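Long-range contact in uncharacterized protein (Pyrococcus furiosus, PDB 3WL4), which is uncharacterised but probably removes acetyl groups from N-acetylated amino sugars: residues Leu86-Glu91 and Arg216-Asp221. Numbering follows the deposited sequence.
Sequences LIRRRE and RSQFTD. With TAM (tris(hydroxyethyl)aminomethane), chain K.
Arg216 meets Glu91 through the base of its side chain, Arg216 CB lying 3.7 Å from Glu91 OE2, while its long, extended chain leads off to a salt bridge with Glu94, one turn further along helix 81-99. Ser217 is gripped twice by the same carboxylate. Ser217 N donates to Glu91 OE2 at 2.8 Å, meeting that oxygen on its syn side but 33° out of the carboxylate plane. Ser217 OG donates to the syn lone pair of Glu91 OE1, at 2.7 Å. With chi1 at 65°, OG sits between the backbone N and the carbonyl carbon, where it meets the second oxygen of the carboxylate that its own N-H already holds. Serine suits the place because its short side chain sets a second donor beside the backbone N-H; Ser217 CB rests 4.1 Å from Ile87 CG2. With Glu91 replaced by an alanine, the N-H and hydroxyl of Ser217 would probably lose their shared acceptor, leaving the loop less firmly tied to the helix. In the Rossmann-like fold of the GlcNAc-PI de-N-acetylase family, with its parallel sheet flanked by helices, this contact fastens the loop between helices 205-213 and 221-240 to helix 81-99. Gln218 stacks its flat side-chain amide on the guanidinium of Arg88, Gln218 CD lying 3.4 Å from Arg88 CZ and the planes only 2° apart. Arg88, bent at chi3, reaches this buried spot with its guanidinium held by the carbonyl oxygens of Pro41 and Gly70, which should fix the plane that Gln218 covers. Beyond them, Phe219 CZ comes 4.0 Å from C3 of the bound tris(hydroxyethyl)aminomethane, which Asp43 hydrogen-bonds.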
# COMPACT_ATOMS: atom_id res chain seq x y z
N LEU A 86 5.38 -24.66 11.67
CA LEU A 86 4.87 -26.03 11.60
C LEU A 86 4.70 -26.66 13.01
O LEU A 86 3.71 -27.33 13.27
CB LEU A 86 5.93 -26.77 10.77
CG LEU A 86 5.62 -28.25 10.62
CD1 LEU A 86 4.38 -28.52 9.82
CD2 LEU A 86 6.83 -28.88 9.90
N ILE A 87 5.73 -26.37 13.84
CA ILE A 87 5.62 -26.82 15.24
C ILE A 87 4.39 -26.30 15.91
O ILE A 87 3.61 -26.99 16.61
CB ILE A 87 6.89 -26.42 16.01
CG1 ILE A 87 8.06 -27.31 15.56
CG2 ILE A 87 6.67 -26.49 17.58
CD1 ILE A 87 9.37 -26.73 15.94
N ARG A 88 4.10 -24.99 15.75
CA ARG A 88 2.95 -24.43 16.41
C ARG A 88 1.58 -24.89 15.96
O ARG A 88 0.61 -24.88 16.70
CB ARG A 88 3.08 -22.86 16.36
CG ARG A 88 4.35 -22.38 17.13
CD ARG A 88 4.44 -20.81 17.20
NE ARG A 88 3.38 -20.36 18.10
CZ ARG A 88 3.31 -19.06 18.49
NH1 ARG A 88 4.24 -18.21 17.96
NH2 ARG A 88 2.36 -18.58 19.35
N ARG A 89 1.51 -25.26 14.65
CA ARG A 89 0.28 -25.88 14.17
C ARG A 89 -0.01 -27.18 14.94
O ARG A 89 -1.14 -27.35 15.38
CB ARG A 89 0.46 -26.14 12.65
CG ARG A 89 -0.95 -26.76 12.25
CD ARG A 89 -0.76 -27.30 10.81
NE ARG A 89 -0.42 -26.07 10.04
CZ ARG A 89 -1.14 -25.55 9.04
NH1 ARG A 89 -0.74 -24.37 8.55
NH2 ARG A 89 -2.22 -26.23 8.57
N ARG A 90 1.02 -27.99 15.11
CA ARG A 90 0.78 -29.22 15.90
C ARG A 90 0.47 -28.94 17.36
O ARG A 90 -0.39 -29.60 17.94
CB ARG A 90 2.02 -30.09 15.81
CG ARG A 90 2.31 -30.41 14.32
CD ARG A 90 3.67 -31.07 14.09
NE ARG A 90 3.92 -31.57 12.70
CZ ARG A 90 5.12 -32.02 12.31
NH1 ARG A 90 6.15 -32.01 13.19
NH2 ARG A 90 5.30 -32.44 11.06
N GLU A 91 1.14 -27.90 17.92
CA GLU A 91 0.84 -27.56 19.34
C GLU A 91 -0.57 -27.13 19.48
O GLU A 91 -1.31 -27.47 20.42
CB GLU A 91 1.74 -26.40 19.80
CG GLU A 91 3.17 -26.90 20.00
CD GLU A 91 4.21 -25.91 20.27
OE1 GLU A 91 4.00 -24.67 20.13
OE2 GLU A 91 5.38 -26.31 20.66
N ARG A 216 4.32 -25.80 23.70
CA ARG A 216 5.60 -25.92 24.40
C ARG A 216 6.65 -24.98 23.87
O ARG A 216 7.53 -24.49 24.62
CB ARG A 216 6.12 -27.35 24.15
CG ARG A 216 5.27 -28.43 24.78
CD ARG A 216 5.76 -29.87 24.27
NE ARG A 216 5.45 -30.88 25.27
CZ ARG A 216 4.28 -31.52 25.35
NH1 ARG A 216 4.10 -32.42 26.32
NH2 ARG A 216 3.28 -31.27 24.49
N SER A 217 6.63 -24.66 22.54
CA SER A 217 7.63 -23.78 21.96
C SER A 217 7.56 -22.34 22.60
O SER A 217 8.58 -21.64 22.54
CB SER A 217 7.40 -23.66 20.39
OG SER A 217 6.14 -23.02 20.18
N GLN A 218 6.39 -22.00 23.10
CA GLN A 218 6.23 -20.66 23.67
C GLN A 218 6.49 -20.65 25.16
O GLN A 218 6.80 -19.63 25.71
CB GLN A 218 4.84 -20.10 23.39
CG GLN A 218 4.54 -20.09 21.82
CD GLN A 218 5.59 -19.45 21.04
OE1 GLN A 218 6.38 -20.07 20.27
NE2 GLN A 218 5.76 -18.18 21.29
N PHE A 219 6.20 -21.77 25.72
CA PHE A 219 6.17 -21.82 27.30
C PHE A 219 7.17 -22.83 27.78
O PHE A 219 6.81 -23.98 28.14
CB PHE A 219 4.75 -22.12 27.74
CG PHE A 219 3.80 -20.98 27.42
CD1 PHE A 219 4.01 -19.75 28.05
CD2 PHE A 219 2.89 -21.14 26.42
CE1 PHE A 219 3.22 -18.63 27.78
CE2 PHE A 219 2.05 -20.01 26.06
CZ PHE A 219 2.24 -18.75 26.70
N THR A 220 8.42 -22.48 27.61
CA THR A 220 9.46 -23.27 28.22
C THR A 220 9.37 -23.09 29.72
O THR A 220 8.64 -22.27 30.23
CB THR A 220 10.85 -22.68 27.88
OG1 THR A 220 10.96 -21.30 28.36
CG2 THR A 220 11.16 -22.75 26.35
N ASP A 221 9.99 -24.04 30.49
CA ASP A 221 9.93 -23.87 31.97
C ASP A 221 10.43 -22.50 32.40
O ASP A 221 9.83 -21.94 33.28
CB ASP A 221 10.84 -24.94 32.56
CG ASP A 221 10.15 -26.29 32.62
OD1 ASP A 221 10.92 -27.27 32.81
OD2 ASP A 221 8.87 -26.41 32.44
C TAM K . 1.10 -14.76 23.14
C1 TAM K . 2.28 -14.01 22.63
C2 TAM K . 0.06 -14.12 23.97
C3 TAM K . 1.54 -15.95 23.89
C4 TAM K . 1.95 -12.60 22.82
C5 TAM K . -0.31 -12.89 23.10
C6 TAM K . 2.40 -16.82 23.14
N TAM K . 0.34 -15.15 21.78
O4 TAM K . 1.34 -12.50 21.40
O5 TAM K . -1.41 -12.74 23.72
O6 TAM K . 3.68 -16.41 22.48